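PDB 2NXW: phenyl-3-pyruvate decarboxylase from Azospirillum brasilense, which uses thiamine diphosphate and magnesium to decarboxylate indole-3-pyruvate to indole-3-acetaldehyde, a step in the biosynthesis of the plant hormone auxin. Local coordinates for residues A[240-245]-A[339-344]; A[318-323]-A[335-340]. One frame throughout, in Å; residues are numbered along the deposited sequence.

Contact 1: residues A[240-245]-A[339-344]; sequences AKVAEL and GLVDAL
Two helices of the alpha/beta central domain of this thiamine diphosphate enzyme pack side by side here, joined by Val341, Leu245 and Leu344 in the buried part and by a Lys241-Asp342 salt bridge at the solvent-facing edge. The axes of 240-245 and 339-344 approach to 10.0 Å and run in broadly the same direction, 36° apart. Val341 is the central contributor: its two methyls go to different neighbours. CG1, anti to the backbone N, presses against the base of the lysine, 3.9 Å from Lys241 CB, and reaches Leu245 CD2 more loosely at 4.4 Å. CG2 meets Val242 CG2 at 4.2 Å, the two valine side chains lying roughly perpendicular to each other. One turn further on, Leu245 brings both of its methyls to Leu344 of the partner helix: CD1 sits 3.8 Å from Leu344 CB, and CD2 lies 4.1 Å from Leu344 CD1. These apolar groups are buried, and strand 292-296 lies against them on the sheet side, with Leu296 touching Val242 and Leu245 and Phe294 touching Leu344. Two neighbouring helices thus cover one strand of the central-domain sheet while also contacting each other. Toward solvent the character changes. The lysine chain leaves its helix toward the partner, bends at chi2 (-79°) and then runs extended, so that its methylenes lie along the approach to the carboxylate. Asp342 starts out pointing away from the other helix, but its carboxylate turns back to receive the ammonium group. The opposite charges probably compensate each other at the edge of an otherwise apolar interface. The bridge is a hydrogen bond of 3.0 Å from Lys241 NZ to Asp342 OD1, which is approached on its syn side, with the nitrogen 35° out of the carboxylate plane.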
# COMPACT_ATOMS: atom_id res chain seq x y z
N ALA A 240 -0.75 -11.10 40.99
CA ALA A 240 -0.20 -11.93 42.06
C ALA A 240 1.08 -12.63 41.63
O ALA A 240 2.07 -12.63 42.35
CB ALA A 240 -1.24 -12.95 42.52
N LYS A 241 1.06 -13.24 40.44
CA LYS A 241 2.24 -13.94 39.94
C LYS A 241 3.39 -12.97 39.71
O LYS A 241 4.55 -13.30 40.00
CB LYS A 241 1.91 -14.66 38.63
CG LYS A 241 1.03 -15.88 38.79
CD LYS A 241 1.84 -17.08 39.26
CE LYS A 241 1.01 -18.36 39.19
NZ LYS A 241 1.85 -19.56 39.38
N VAL A 242 3.10 -11.78 39.19
CA VAL A 242 4.15 -10.83 38.94
C VAL A 242 4.71 -10.22 40.23
O VAL A 242 5.88 -9.89 40.29
CB VAL A 242 3.67 -9.76 37.92
CG1 VAL A 242 4.70 -8.62 37.78
CG2 VAL A 242 3.46 -10.44 36.57
N ALA A 243 3.88 -10.12 41.26
CA ALA A 243 4.37 -9.61 42.55
C ALA A 243 5.40 -10.62 43.06
O ALA A 243 6.44 -10.24 43.59
CB ALA A 243 3.22 -9.48 43.55
N GLU A 244 5.11 -11.91 42.88
CA GLU A 244 6.02 -12.96 43.31
C GLU A 244 7.31 -12.90 42.48
O GLU A 244 8.41 -12.98 43.02
CB GLU A 244 5.34 -14.33 43.15
CG GLU A 244 6.13 -15.53 43.68
CD GLU A 244 6.39 -15.47 45.18
OE1 GLU A 244 5.50 -15.03 45.93
OE2 GLU A 244 7.49 -15.88 45.61
N LEU A 245 7.17 -12.75 41.16
CA LEU A 245 8.33 -12.65 40.29
C LEU A 245 9.22 -11.45 40.67
O LEU A 245 10.44 -11.57 40.74
CB LEU A 245 7.89 -12.52 38.83
CG LEU A 245 8.99 -12.21 37.80
CD1 LEU A 245 10.00 -13.35 37.76
CD2 LEU A 245 8.36 -11.99 36.43
N GLY A 339 2.83 -17.82 30.80
CA GLY A 339 3.76 -18.93 30.73
C GLY A 339 5.19 -18.51 31.00
O GLY A 339 5.95 -19.23 31.67
N LEU A 340 5.58 -17.34 30.49
CA LEU A 340 6.92 -16.83 30.71
C LEU A 340 7.12 -16.55 32.20
O LEU A 340 8.15 -16.88 32.77
CB LEU A 340 7.13 -15.53 29.92
CG LEU A 340 8.44 -14.80 30.21
CD1 LEU A 340 9.61 -15.65 29.72
CD2 LEU A 340 8.42 -13.44 29.52
N VAL A 341 6.11 -15.95 32.82
CA VAL A 341 6.19 -15.64 34.25
C VAL A 341 6.34 -16.93 35.07
O VAL A 341 7.17 -17.00 35.97
CB VAL A 341 4.95 -14.85 34.72
CG1 VAL A 341 4.95 -14.71 36.24
CG2 VAL A 341 4.96 -13.46 34.08
N ASP A 342 5.54 -17.94 34.75
CA ASP A 342 5.65 -19.20 35.48
C ASP A 342 7.02 -19.85 35.29
O ASP A 342 7.58 -20.40 36.23
CB ASP A 342 4.56 -20.18 35.04
CG ASP A 342 3.21 -19.88 35.64
OD1 ASP A 342 3.14 -19.18 36.68
OD2 ASP A 342 2.20 -20.35 35.09
N ALA A 343 7.55 -19.77 34.07
CA ALA A 343 8.85 -20.36 33.77
C ALA A 343 9.97 -19.65 34.53
O ALA A 343 10.95 -20.27 34.96
CB ALA A 343 9.12 -20.30 32.27
N LEU A 344 9.84 -18.33 34.69
CA LEU A 344 10.83 -17.58 35.43
C LEU A 344 10.75 -17.92 36.91
O LEU A 344 11.77 -18.04 37.58
CB LEU A 344 10.62 -16.08 35.22
CG LEU A 344 10.94 -15.59 33.80
CD1 LEU A 344 10.51 -14.14 33.63
CD2 LEU A 344 12.43 -15.74 33.53

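Contact 2: residues A[318-323]-A[335-340]; sequences IHAFDR and IPLAGL
The backbone carbonyl of Arg323 accepts a short hydrogen bond from Ile335, with Ile335 N 2.8 Å from Arg323 O and an N-H...O angle of 164°. The donor comes from well above the carbonyl plane, 55° out of it. A weaker CA-H...O contact in the reverse sense adds to it, Arg323 CA lying 3.2 Å from Ile335 O. The arginine side chain then folds over Pro336: a bend at chi3 (69°) turns the guanidinium across the proline, placing Arg323 NH1 3.5 Å from Pro336 CB, while Pro336 CA lies over the outer part of one guanidinium face. Arg323 NH2 is held by the carbonyl of Pro202, which helps fix the group in this pose. With an alanine here, Pro336 would probably lose the cover of the guanidinium and the Pro202 carbonyl would be left without this donor. Deeper in, Ala320 CB touches two leucines of the helix, 3.7 Å from Leu337 CD1 and 3.8 Å from Leu340 CD2. Asp322 and Arg323, both with left-handed backbone conformations, form the type I' turn of the beta hairpin 317-321/324-327; the chain then runs through strands 324-327 and 330-333 before Pro336, as N-cap, starts a helix that packs on the mixed sheet of the alpha/beta central domain.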
# COMPACT_ATOMS: atom_id res chain seq x y z
N ILE A 318 14.27 -6.40 26.91
CA ILE A 318 13.60 -7.68 26.80
C ILE A 318 12.14 -7.29 26.72
O ILE A 318 11.55 -6.84 27.70
CB ILE A 318 13.83 -8.54 28.05
CG1 ILE A 318 15.33 -8.80 28.23
CG2 ILE A 318 13.07 -9.86 27.91
CD1 ILE A 318 15.69 -9.46 29.53
N HIS A 319 11.55 -7.47 25.54
CA HIS A 319 10.16 -7.08 25.31
C HIS A 319 9.22 -8.28 25.22
O HIS A 319 9.22 -9.00 24.21
CB HIS A 319 10.11 -6.23 24.04
CG HIS A 319 8.75 -5.69 23.69
ND1 HIS A 319 7.86 -5.24 24.64
CD2 HIS A 319 8.19 -5.45 22.49
CE1 HIS A 319 6.80 -4.74 24.03
NE2 HIS A 319 6.97 -4.85 22.72
N ALA A 320 8.44 -8.51 26.27
CA ALA A 320 7.48 -9.62 26.29
C ALA A 320 6.13 -8.98 26.01
O ALA A 320 5.63 -8.20 26.83
CB ALA A 320 7.50 -10.31 27.66
N PHE A 321 5.53 -9.32 24.87
CA PHE A 321 4.27 -8.70 24.47
C PHE A 321 3.66 -9.45 23.29
O PHE A 321 4.39 -10.06 22.51
CB PHE A 321 4.58 -7.26 24.04
CG PHE A 321 3.37 -6.43 23.73
CD1 PHE A 321 2.50 -6.02 24.73
CD2 PHE A 321 3.14 -6.01 22.42
CE1 PHE A 321 1.42 -5.19 24.44
CE2 PHE A 321 2.06 -5.18 22.12
CZ PHE A 321 1.20 -4.77 23.13
N ASP A 322 2.34 -9.41 23.16
CA ASP A 322 1.65 -10.07 22.05
C ASP A 322 2.04 -11.53 21.85
O ASP A 322 2.19 -11.99 20.72
CB ASP A 322 1.87 -9.29 20.74
CG ASP A 322 0.88 -8.15 20.54
OD1 ASP A 322 -0.12 -8.08 21.28
OD2 ASP A 322 1.10 -7.33 19.62
N ARG A 323 2.19 -12.25 22.96
CA ARG A 323 2.55 -13.67 22.95
C ARG A 323 3.91 -13.98 22.32
O ARG A 323 4.09 -15.05 21.73
CB ARG A 323 1.45 -14.50 22.28
CG ARG A 323 0.11 -14.45 23.01
CD ARG A 323 -0.95 -15.32 22.33
NE ARG A 323 -0.67 -16.75 22.44
CZ ARG A 323 -0.95 -17.51 23.49
NH1 ARG A 323 -1.53 -16.99 24.57
NH2 ARG A 323 -0.64 -18.80 23.47
N ILE A 335 4.86 -17.49 22.98
CA ILE A 335 5.18 -17.45 24.40
C ILE A 335 4.17 -16.58 25.12
O ILE A 335 4.26 -15.35 25.09
CB ILE A 335 6.59 -16.87 24.64
CG1 ILE A 335 7.64 -17.81 24.03
CG2 ILE A 335 6.82 -16.66 26.14
CD1 ILE A 335 9.06 -17.47 24.39
N PRO A 336 3.16 -17.20 25.75
CA PRO A 336 2.15 -16.43 26.48
C PRO A 336 2.82 -15.80 27.69
O PRO A 336 3.70 -16.40 28.29
CB PRO A 336 1.12 -17.49 26.86
CG PRO A 336 1.94 -18.75 26.96
CD PRO A 336 2.88 -18.64 25.80
N LEU A 337 2.42 -14.58 28.03
CA LEU A 337 3.01 -13.89 29.17
C LEU A 337 2.90 -14.70 30.46
O LEU A 337 3.85 -14.77 31.23
CB LEU A 337 2.37 -12.52 29.34
CG LEU A 337 3.14 -11.56 30.26
CD1 LEU A 337 4.49 -11.24 29.64
CD2 LEU A 337 2.34 -10.28 30.47
N ALA A 338 1.74 -15.30 30.71
CA ALA A 338 1.55 -16.08 31.92
C ALA A 338 2.54 -17.24 31.97
O ALA A 338 3.04 -17.58 33.04
CB ALA A 338 0.12 -16.61 31.99
N GLY A 339 2.83 -17.82 30.80
CA GLY A 339 3.76 -18.93 30.73
C GLY A 339 5.19 -18.51 31.00
O GLY A 339 5.95 -19.23 31.67
N LEU A 340 5.58 -17.34 30.49
CA LEU A 340 6.92 -16.83 30.71
C LEU A 340 7.12 -16.55 32.20
O LEU A 340 8.15 -16.88 32.77
CB LEU A 340 7.13 -15.53 29.92
CG LEU A 340 8.44 -14.80 30.21
CD1 LEU A 340 9.61 -15.65 29.72
CD2 LEU A 340 8.42 -13.44 29.52

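In the fold
Contacts 1 and 2 meet on helix 337-346, sharing Gly339 and Leu340, and their centres are 11 Å apart. Contact 2 anchors the start of that helix against strand 317-321 and the turn after it; contact 1, further along, sets the helix beside 239-249. Strand 292-296 lies next to both contacts: Phe294 and Leu296, which back contact 1, also touch Leu340 and Leu337 of contact 2. Both contacts belong to the central domain, about 23 Å (contact 1) and 20 Å (contact 2) from contact centre to chain centre. They lie away from the thiamine diphosphate and magnesium sites, whose residues come from the N-terminal and C-terminal cofactor-binding domains.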